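Long-range contacts in trehalose-6-phosphate phosphatase (Candida albicans, PDB 5DXI), which is a phosphatase of the HAD superfamily whose core binds magnesium and beryllium trifluoride, with glucose units held between core and cap: residues A88-F93 with E134-A139; M111-K116 with I182-K187; D119-Y124 with L140-R145. One frame throughout, in Å; residues are numbered along the deposited sequence.

Contact 1. Residues A88-F93 with E134-A139. With GLC (alpha-D-glucopyranose), chain C.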
# COMPACT_ATOMS: atom_id res chain seq x y z
N ALA A 88 -7.32 -1.82 5.14
CA ALA A 88 -6.73 -1.22 6.32
C ALA A 88 -5.76 -2.16 7.01
O ALA A 88 -5.85 -3.39 6.85
CB ALA A 88 -7.87 -0.77 7.33
N GLU A 89 -4.82 -1.59 7.75
CA GLU A 89 -3.84 -2.29 8.60
C GLU A 89 -3.01 -3.34 7.85
O GLU A 89 -2.84 -4.47 8.32
CB GLU A 89 -4.55 -2.95 9.80
CG GLU A 89 -5.41 -1.97 10.59
CD GLU A 89 -5.78 -2.40 12.02
OE1 GLU A 89 -5.11 -3.28 12.61
OE2 GLU A 89 -6.73 -1.82 12.56
N HIS A 90 -2.49 -2.94 6.69
CA HIS A 90 -1.57 -3.74 5.90
C HIS A 90 -2.19 -5.09 5.55
O HIS A 90 -1.54 -6.11 5.70
CB HIS A 90 -0.24 -3.96 6.65
CG HIS A 90 0.43 -2.70 7.10
ND1 HIS A 90 1.19 -1.91 6.27
CD2 HIS A 90 0.46 -2.10 8.32
CE1 HIS A 90 1.66 -0.87 6.95
NE2 HIS A 90 1.23 -0.96 8.19
N GLY A 91 -3.45 -5.10 5.11
CA GLY A 91 -4.08 -6.32 4.64
C GLY A 91 -5.03 -7.03 5.60
O GLY A 91 -5.55 -8.09 5.28
N CYS A 92 -5.26 -6.45 6.78
CA CYS A 92 -6.14 -7.10 7.75
C CYS A 92 -7.61 -6.91 7.44
O CYS A 92 -8.44 -7.77 7.78
CB CYS A 92 -5.83 -6.59 9.16
SG CYS A 92 -4.18 -7.08 9.73
N PHE A 93 -7.96 -5.81 6.77
CA PHE A 93 -9.37 -5.49 6.51
C PHE A 93 -9.60 -5.06 5.08
O PHE A 93 -8.72 -4.46 4.48
CB PHE A 93 -9.87 -4.36 7.44
CG PHE A 93 -9.77 -4.68 8.90
CD1 PHE A 93 -8.61 -4.44 9.61
CD2 PHE A 93 -10.85 -5.24 9.57
CE1 PHE A 93 -8.52 -4.74 10.95
CE2 PHE A 93 -10.77 -5.54 10.92
CZ PHE A 93 -9.61 -5.29 11.61
N GLU A 134 1.14 3.33 18.48
CA GLU A 134 -0.19 3.38 17.88
C GLU A 134 -0.79 1.97 17.88
O GLU A 134 -0.29 1.08 17.19
CB GLU A 134 -0.13 3.93 16.45
CG GLU A 134 -1.48 4.04 15.77
CD GLU A 134 -1.36 4.43 14.30
OE1 GLU A 134 -0.22 4.52 13.76
OE2 GLU A 134 -2.43 4.66 13.70
N ARG A 135 -1.85 1.79 18.65
CA ARG A 135 -2.53 0.50 18.74
C ARG A 135 -3.73 0.50 17.81
O ARG A 135 -4.74 1.14 18.08
CB ARG A 135 -2.97 0.21 20.18
CG ARG A 135 -1.81 0.01 21.13
CD ARG A 135 -2.23 0.09 22.60
NE ARG A 135 -1.03 0.08 23.43
CZ ARG A 135 -0.43 1.18 23.89
NH1 ARG A 135 -0.94 2.38 23.65
NH2 ARG A 135 0.68 1.07 24.62
N LYS A 136 -3.63 -0.21 16.70
CA LYS A 136 -4.78 -0.31 15.82
C LYS A 136 -5.56 -1.55 16.24
O LYS A 136 -5.27 -2.11 17.30
CB LYS A 136 -4.33 -0.35 14.37
CG LYS A 136 -3.43 0.84 13.98
CD LYS A 136 -2.83 0.60 12.60
CE LYS A 136 -1.50 1.29 12.44
NZ LYS A 136 -0.89 1.04 11.11
N LYS A 137 -6.50 -2.01 15.43
CA LYS A 137 -7.31 -3.16 15.83
C LYS A 137 -6.47 -4.44 15.82
O LYS A 137 -6.52 -5.23 16.76
CB LYS A 137 -8.54 -3.32 14.94
CG LYS A 137 -9.59 -2.23 15.10
CD LYS A 137 -10.98 -2.86 15.16
CE LYS A 137 -12.05 -1.96 14.57
NZ LYS A 137 -12.92 -2.74 13.64
N VAL A 138 -5.69 -4.62 14.77
CA VAL A 138 -4.83 -5.79 14.68
C VAL A 138 -3.36 -5.38 14.78
O VAL A 138 -2.67 -5.71 15.75
CB VAL A 138 -5.09 -6.56 13.37
CG1 VAL A 138 -4.13 -7.74 13.27
CG2 VAL A 138 -6.54 -7.04 13.33
N ALA A 139 -2.89 -4.63 13.79
CA ALA A 139 -1.50 -4.20 13.73
C ALA A 139 -1.15 -3.24 14.87
O ALA A 139 -2.00 -2.50 15.35
CB ALA A 139 -1.22 -3.54 12.39
C1 GLC C . 1.21 6.34 8.86
C2 GLC C . 0.41 5.79 10.03
C3 GLC C . 0.73 4.31 10.22
C4 GLC C . 0.44 3.57 8.93
C5 GLC C . 1.26 4.20 7.80
C6 GLC C . 0.90 3.55 6.48
O1 GLC C . 2.60 6.30 9.15
O2 GLC C . 0.76 6.53 11.20
O3 GLC C . -0.08 3.76 11.25
O4 GLC C . 0.79 2.17 9.05
O5 GLC C . 0.97 5.58 7.67
O6 GLC C . -0.46 3.89 6.16

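Contact 2. Residues M111-K116 with I182-K187. With GLC (alpha-D-glucopyranose), chain C.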
# COMPACT_ATOMS: atom_id res chain seq x y z
N MET A 111 -4.37 -13.55 18.42
CA MET A 111 -3.97 -12.18 18.71
C MET A 111 -3.17 -12.03 20.01
O MET A 111 -2.92 -10.92 20.46
CB MET A 111 -5.21 -11.29 18.79
CG MET A 111 -5.92 -11.12 17.46
SD MET A 111 -4.82 -10.35 16.26
CE MET A 111 -5.46 -10.96 14.71
N SER A 112 -2.73 -13.15 20.59
CA SER A 112 -2.10 -13.08 21.91
C SER A 112 -0.69 -12.49 21.86
O SER A 112 -0.11 -12.17 22.89
CB SER A 112 -2.08 -14.47 22.56
OG SER A 112 -1.26 -15.37 21.84
N TRP A 113 -0.15 -12.34 20.66
CA TRP A 113 1.14 -11.69 20.49
C TRP A 113 1.09 -10.19 20.79
O TRP A 113 2.11 -9.60 21.13
CB TRP A 113 1.65 -11.92 19.06
CG TRP A 113 0.68 -11.52 18.01
CD1 TRP A 113 -0.28 -12.31 17.43
CD2 TRP A 113 0.54 -10.22 17.41
NE1 TRP A 113 -0.99 -11.58 16.50
CE2 TRP A 113 -0.51 -10.30 16.47
CE3 TRP A 113 1.21 -9.00 17.58
CZ2 TRP A 113 -0.91 -9.21 15.70
CZ3 TRP A 113 0.82 -7.92 16.81
CH2 TRP A 113 -0.23 -8.03 15.88
N GLN A 114 -0.09 -9.59 20.68
CA GLN A 114 -0.24 -8.13 20.75
C GLN A 114 0.33 -7.54 22.04
O GLN A 114 1.07 -6.55 22.00
CB GLN A 114 -1.71 -7.73 20.60
CG GLN A 114 -2.22 -7.84 19.17
CD GLN A 114 -3.67 -7.44 19.02
OE1 GLN A 114 -4.50 -7.71 19.88
NE2 GLN A 114 -3.99 -6.79 17.90
N GLU A 115 -0.01 -8.14 23.17
CA GLU A 115 0.45 -7.61 24.44
C GLU A 115 1.95 -7.77 24.63
O GLU A 115 2.59 -6.92 25.24
CB GLU A 115 -0.29 -8.27 25.60
CG GLU A 115 -1.76 -7.93 25.62
CD GLU A 115 -2.00 -6.42 25.61
OE1 GLU A 115 -1.29 -5.68 26.35
OE2 GLU A 115 -2.88 -5.97 24.84
N LYS A 116 2.52 -8.83 24.07
CA LYS A 116 3.95 -9.01 24.15
C LYS A 116 4.67 -7.95 23.31
O LYS A 116 5.68 -7.40 23.74
CB LYS A 116 4.35 -10.42 23.73
CG LYS A 116 3.87 -11.47 24.73
CD LYS A 116 4.18 -12.89 24.30
CE LYS A 116 3.65 -13.89 25.34
NZ LYS A 116 3.71 -15.29 24.84
N ILE A 182 8.19 1.01 13.50
CA ILE A 182 8.20 -0.43 13.45
C ILE A 182 6.74 -0.85 13.48
O ILE A 182 5.97 -0.30 14.27
CB ILE A 182 8.98 -1.07 14.61
CG1 ILE A 182 10.46 -0.72 14.51
CG2 ILE A 182 8.85 -2.59 14.58
CD1 ILE A 182 11.25 -1.13 15.73
N GLU A 183 6.34 -1.79 12.65
CA GLU A 183 4.97 -2.26 12.68
C GLU A 183 4.99 -3.75 12.82
O GLU A 183 5.85 -4.39 12.29
CB GLU A 183 4.22 -1.84 11.40
CG GLU A 183 4.11 -0.34 11.18
CD GLU A 183 2.78 0.10 10.60
OE1 GLU A 183 1.77 -0.53 10.86
OE2 GLU A 183 2.74 1.10 9.91
N VAL A 184 4.04 -4.29 13.55
CA VAL A 184 3.89 -5.74 13.71
C VAL A 184 2.48 -6.18 13.35
O VAL A 184 1.49 -5.60 13.81
CB VAL A 184 4.22 -6.18 15.15
CG1 VAL A 184 4.02 -7.68 15.30
CG2 VAL A 184 5.65 -5.80 15.52
N ARG A 185 2.38 -7.20 12.52
CA ARG A 185 1.08 -7.72 12.14
C ARG A 185 1.23 -9.18 11.72
O ARG A 185 2.36 -9.62 11.46
CB ARG A 185 0.48 -6.86 11.03
CG ARG A 185 1.28 -6.89 9.78
CD ARG A 185 0.44 -7.23 8.56
NE ARG A 185 1.24 -6.98 7.37
CZ ARG A 185 2.20 -7.78 6.94
NH1 ARG A 185 2.46 -8.92 7.57
NH2 ARG A 185 2.89 -7.46 5.86
N PRO A 186 0.11 -9.94 11.68
CA PRO A 186 0.16 -11.36 11.30
C PRO A 186 0.83 -11.51 9.96
O PRO A 186 0.66 -10.66 9.09
CB PRO A 186 -1.32 -11.75 11.21
CG PRO A 186 -2.02 -10.80 12.13
CD PRO A 186 -1.26 -9.50 11.99
N LYS A 187 1.63 -12.56 9.83
CA LYS A 187 2.43 -12.74 8.64
C LYS A 187 1.58 -13.12 7.44
O LYS A 187 1.93 -12.80 6.30
CB LYS A 187 3.52 -13.80 8.89
CG LYS A 187 4.57 -13.83 7.80
CD LYS A 187 5.90 -14.44 8.28
CE LYS A 187 5.84 -15.94 8.33
NZ LYS A 187 5.77 -16.52 6.96
C1 GLC C . 1.21 6.34 8.86
C2 GLC C . 0.41 5.79 10.03
C3 GLC C . 0.73 4.31 10.22
C4 GLC C . 0.44 3.57 8.93
C5 GLC C . 1.26 4.20 7.80
C6 GLC C . 0.90 3.55 6.48
O1 GLC C . 2.60 6.30 9.15
O2 GLC C . 0.76 6.53 11.20
O3 GLC C . -0.08 3.76 11.25
O4 GLC C . 0.79 2.17 9.05
O5 GLC C . 0.97 5.58 7.67
O6 GLC C . -0.46 3.89 6.16

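Contact 3. Residues D119-Y124 with L140-R145. With GLC (alpha-D-glucopyranose), chain B; GLC (alpha-D-glucopyranose), chain C.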
# COMPACT_ATOMS: atom_id res chain seq x y z
N ASP A 119 4.23 -4.61 25.22
CA ASP A 119 5.20 -4.56 26.31
C ASP A 119 6.59 -4.19 25.82
O ASP A 119 7.29 -3.39 26.44
CB ASP A 119 5.26 -5.91 27.03
CG ASP A 119 4.05 -6.15 27.91
OD1 ASP A 119 3.24 -5.21 28.08
OD2 ASP A 119 3.89 -7.28 28.43
N ILE A 120 6.99 -4.76 24.69
CA ILE A 120 8.31 -4.48 24.16
C ILE A 120 8.37 -3.02 23.67
O ILE A 120 9.36 -2.32 23.91
CB ILE A 120 8.67 -5.47 23.03
CG1 ILE A 120 8.84 -6.87 23.62
CG2 ILE A 120 9.93 -5.03 22.29
CD1 ILE A 120 8.96 -7.99 22.60
N PHE A 121 7.30 -2.56 23.01
CA PHE A 121 7.21 -1.19 22.52
C PHE A 121 7.23 -0.19 23.68
O PHE A 121 7.80 0.89 23.57
CB PHE A 121 5.95 -0.98 21.68
CG PHE A 121 6.09 -1.44 20.23
CD1 PHE A 121 7.34 -1.70 19.69
CD2 PHE A 121 4.96 -1.60 19.43
CE1 PHE A 121 7.46 -2.12 18.36
CE2 PHE A 121 5.08 -2.02 18.10
CZ PHE A 121 6.33 -2.28 17.57
N LYS A 122 6.59 -0.55 24.80
CA LYS A 122 6.58 0.34 25.96
C LYS A 122 7.99 0.57 26.51
O LYS A 122 8.34 1.69 26.90
CB LYS A 122 5.66 -0.21 27.05
CG LYS A 122 4.18 0.05 26.80
CD LYS A 122 3.32 -0.57 27.88
CE LYS A 122 1.88 -0.10 27.77
NZ LYS A 122 0.96 -0.95 28.59
N TYR A 123 8.79 -0.48 26.52
CA TYR A 123 10.19 -0.38 26.94
C TYR A 123 11.00 0.57 26.06
O TYR A 123 11.74 1.41 26.57
CB TYR A 123 10.84 -1.77 26.96
CG TYR A 123 12.33 -1.76 27.22
CD1 TYR A 123 12.83 -1.76 28.52
CD2 TYR A 123 13.24 -1.80 26.17
CE1 TYR A 123 14.19 -1.77 28.76
CE2 TYR A 123 14.61 -1.81 26.40
CZ TYR A 123 15.08 -1.79 27.70
OH TYR A 123 16.44 -1.81 27.93
N TYR A 124 10.86 0.43 24.75
CA TYR A 124 11.65 1.26 23.85
C TYR A 124 11.08 2.66 23.75
O TYR A 124 11.81 3.61 23.46
CB TYR A 124 11.77 0.60 22.47
CG TYR A 124 12.71 -0.57 22.49
CD1 TYR A 124 14.08 -0.38 22.35
CD2 TYR A 124 12.24 -1.87 22.65
CE1 TYR A 124 14.96 -1.44 22.38
CE2 TYR A 124 13.11 -2.94 22.68
CZ TYR A 124 14.47 -2.72 22.54
OH TYR A 124 15.33 -3.79 22.56
N LEU A 140 0.11 -3.26 15.29
CA LEU A 140 0.63 -2.27 16.24
C LEU A 140 1.79 -1.53 15.60
O LEU A 140 2.57 -2.11 14.84
CB LEU A 140 1.10 -2.92 17.54
CG LEU A 140 0.00 -3.36 18.51
CD1 LEU A 140 -0.43 -4.79 18.23
CD2 LEU A 140 0.46 -3.19 19.95
N THR A 141 1.89 -0.24 15.89
CA THR A 141 2.90 0.61 15.29
C THR A 141 3.69 1.36 16.35
O THR A 141 3.10 1.98 17.24
CB THR A 141 2.27 1.63 14.32
OG1 THR A 141 1.49 0.94 13.34
CG2 THR A 141 3.33 2.45 13.63
N TRP A 142 5.01 1.30 16.28
CA TRP A 142 5.82 2.16 17.13
C TRP A 142 6.43 3.27 16.27
O TRP A 142 7.18 3.01 15.33
CB TRP A 142 6.91 1.37 17.85
CG TRP A 142 7.75 2.22 18.77
CD1 TRP A 142 7.32 2.93 19.87
CD2 TRP A 142 9.16 2.45 18.68
NE1 TRP A 142 8.38 3.59 20.46
CE2 TRP A 142 9.52 3.31 19.75
CE3 TRP A 142 10.16 2.02 17.80
CZ2 TRP A 142 10.83 3.74 19.95
CZ3 TRP A 142 11.46 2.45 18.00
CH2 TRP A 142 11.78 3.30 19.07
N HIS A 143 6.05 4.51 16.60
CA HIS A 143 6.51 5.70 15.87
C HIS A 143 7.71 6.36 16.55
O HIS A 143 7.68 6.59 17.76
CB HIS A 143 5.40 6.74 15.78
CG HIS A 143 4.25 6.35 14.90
ND1 HIS A 143 4.29 6.49 13.52
CD2 HIS A 143 3.03 5.86 15.19
CE1 HIS A 143 3.13 6.11 13.02
NE2 HIS A 143 2.35 5.72 14.01
N TYR A 144 8.75 6.70 15.79
CA TYR A 144 9.86 7.46 16.37
C TYR A 144 10.32 8.63 15.49
O TYR A 144 11.45 9.10 15.63
CB TYR A 144 11.05 6.54 16.68
CG TYR A 144 11.63 5.78 15.51
CD1 TYR A 144 12.71 6.30 14.79
CD2 TYR A 144 11.14 4.53 15.14
CE1 TYR A 144 13.26 5.60 13.72
CE2 TYR A 144 11.69 3.82 14.07
CZ TYR A 144 12.75 4.36 13.36
OH TYR A 144 13.31 3.69 12.30
N ARG A 145 9.44 9.10 14.61
CA ARG A 145 9.77 10.22 13.74
C ARG A 145 10.11 11.48 14.57
O ARG A 145 11.03 12.22 14.25
CB ARG A 145 8.63 10.50 12.76
CG ARG A 145 8.87 11.67 11.81
CD ARG A 145 7.87 11.66 10.66
NE ARG A 145 7.94 10.39 9.91
CZ ARG A 145 8.88 10.09 9.02
NH1 ARG A 145 9.86 10.96 8.75
NH2 ARG A 145 8.85 8.90 8.40
C1 GLC B . 3.37 7.00 8.15
C2 GLC B . 4.81 7.13 8.59
C3 GLC B . 4.91 8.05 9.80
C4 GLC B . 4.33 9.42 9.46
C5 GLC B . 2.89 9.24 9.00
C6 GLC B . 2.24 10.54 8.54
O2 GLC B . 5.36 5.86 8.94
O3 GLC B . 6.29 8.16 10.18
O4 GLC B . 4.34 10.27 10.61
O5 GLC B . 2.84 8.31 7.90
O6 GLC B . 2.87 10.95 7.31
C1 GLC C . 1.21 6.34 8.86
C2 GLC C . 0.41 5.79 10.03
C3 GLC C . 0.73 4.31 10.22
C4 GLC C . 0.44 3.57 8.93
C5 GLC C . 1.26 4.20 7.80
C6 GLC C . 0.90 3.55 6.48
O1 GLC C . 2.60 6.30 9.15
O2 GLC C . 0.76 6.53 11.20
O3 GLC C . -0.08 3.76 11.25
O4 GLC C . 0.79 2.17 9.05
O5 GLC C . 0.97 5.58 7.67
O6 GLC C . -0.46 3.89 6.16

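Contact 1. Residues A88-F93 with E134-A139
The carboxylate of Glu-89 takes hold of the turn 136-139 by three successive backbone amides. Glu-89 OE1 accepts two of them, from Val-138 N at 2.6 Å through its syn lone pair and from Ala-139 N at 2.9 Å nearly along the C-O axis. Glu-89 OE2 receives Lys-137 N at 2.9 Å on its syn side, about 20° out of the carboxylate plane. With both oxygens engaged, rotation of the carboxylate is fixed, and its negative charge is probably stabilised by the three main-chain N-H groups. Glu-89 reaches the turn because CG lies beside its own backbone N (chi1 -53°) and the chain then runs extended.

Lys-136 slides past Glu-89 in the opposite direction, its CB 3.3 Å from Glu-89 OE2, and carries its ammonium group on to the glucose of chain C. There Lys-136 NZ donates to O3 and O4 of the sugar, and is also held by Gly-69 O and Glu-183. His-90 NE2 reaches the same O4 weakly, while its ND1 is hydrogen-bonded to Thr-236 OG1. Glu-134 OE1 takes the sugar's O3 at 2.6 Å.

Apolar contacts continue beside the carboxylate. Val-138 puts CG1 3.6 Å from Cys-92 SG and CG2 3.9 Å from CE1 of the Phe-93 ring. Opposite Ala-88 stand two residues, Cys-92 and Phe-93, in a classic beta bulge. The contact thus joins the turn between strands 85-88 and 93-95 of the mixed sheet to the hairpin of strands 132-135 and 140-143, with helix 72-79 behind Ala-88 and Phe-93.

Contact 2. Residues M111-K116 with I182-K187
The indole of Trp-113 meets strand 181-186 through the far rim of its six-membered ring, approached obliquely by three successive residues. Trp-113 CZ3 lies 3.5 Å from Val-184 CG1, Trp-113 CH2 is 4.0 Å from Arg-185 CA, and Trp-113 CZ2 is 3.7 Å from Pro-186 CD. One face of the indole is turned to its own segment, where Gln-114 CG stands 3.7 Å above the plane, displaced toward the rim, and Met-111 O lies somewhat higher. Tyr-171 adds an edge-to-face ring contact from outside the two segments.

The first torsion of Trp-113 sets CG between the backbone N and the carbonyl carbon (chi1 54°), a crowded position that directs the ring at the sheet. Trp-113 and Val-184 then run past each other in opposite directions, whereas Pro-186 stands at about a right angle to the indole. No hydrogen bond crosses between 111-116 and 182-187; the join is made by carbon surfaces.

Here the first turn of helix 113-126 packs on the four-stranded antiparallel sheet of the cap, consistent with the alpha/beta cap of HAD phosphatases. Strand 181-186 is an inner strand of that sheet, and successive residues serve different sides of it. Val-184 points its side chain to the helix, while Glu-183 extends to the glucose of chain C, its OE2 accepting a hydrogen bond from O4 whose exact length is doubtful; its OE1 is paired with Lys-136.

Arg-185 points away from the helix, and Arg-185 NH1 donates to the carbonyl O of the next residue, Pro-186, at 2.9 Å, from above the carbonyl plane. At the margin Met-111 brings CE to 4.3 Å from Pro-186 CG, and both side chains also touch Val-138.

Contact 3. Residues D119-Y124 with L140-R145
Two first torsions bring Phe-121 and Trp-142 together. In Trp-142, CG stands opposite the backbone N (chi1 -178°), which swings the indole along the helix and leaves CB as the point of the strand nearest the phenyl ring. In Phe-121, CG sits beside the backbone N, and the ring is carried from the flank of its helix to the strand.

The outcome is a CH-pi contact: Trp-142 CB lies 3.5 Å from the centroid of the Phe-121 ring and only 8° off the ring normal, over the centre of the face. The rings themselves hardly overlap. The phenyl and the five-membered ring of the indole have planes 24° apart, but their centroids are slid to 5.3 Å. At its edge, near the ring plane, Phe-121 CE2 comes within 4.1 Å of Leu-140 O, and its distance to Leu-140 CB is the same.

The indole of Trp-142 is held on both faces, by Tyr-124 CB on one and Tyr-144 CB on the other, each set toward the rim. Trp-142 CZ2 also approaches Tyr-124 O at 3.6 Å. Tyr-124 then turns its ring away, and its OH is hydrogen-bonded to Glu-162 OE1 of helix 149-165.

His-143 on the strand and Arg-145 just beyond its end serve the ligands. Arg-145 NE donates to O3 of the chain B glucose at 2.8 Å, near the guanidinium plane and nearly straight, with a weaker bond from NH2. His-143 lies edge-on to the chain C glucose, and its NE2 is hydrogen-bonded to Glu-134 OE1.

The 119-124 part of helix 113-126 runs nearly parallel to strand 140-143, the two segment axes approaching to 9.6 Å, while strands 132-135 and 181-186 flank that strand in the sheet and helix 149-165 packs beside Tyr-124 and Tyr-144.

All three contacts involve the four-stranded antiparallel sheet of the cap. Contacts 2 and 3 place successive parts of helix 113-126 on its neighbouring inner strands, 181-186 and 140-143, with centres about 12 Å apart. Contact 1, its centre about 10 Å from that of contact 2 and 15 Å from that of contact 3, lies at the hairpin of strands 132-135 and 140-143 and ties the cap to the core sheet. Along the chain contact 1 interleaves with the other two, while contact 3 falls wholly between the segments of contact 2. Gln-114 NE2 bridges contacts 1 and 2 through Val-138 O. Residues of all three reach the chain C glucose and probably help shape the glycan pocket.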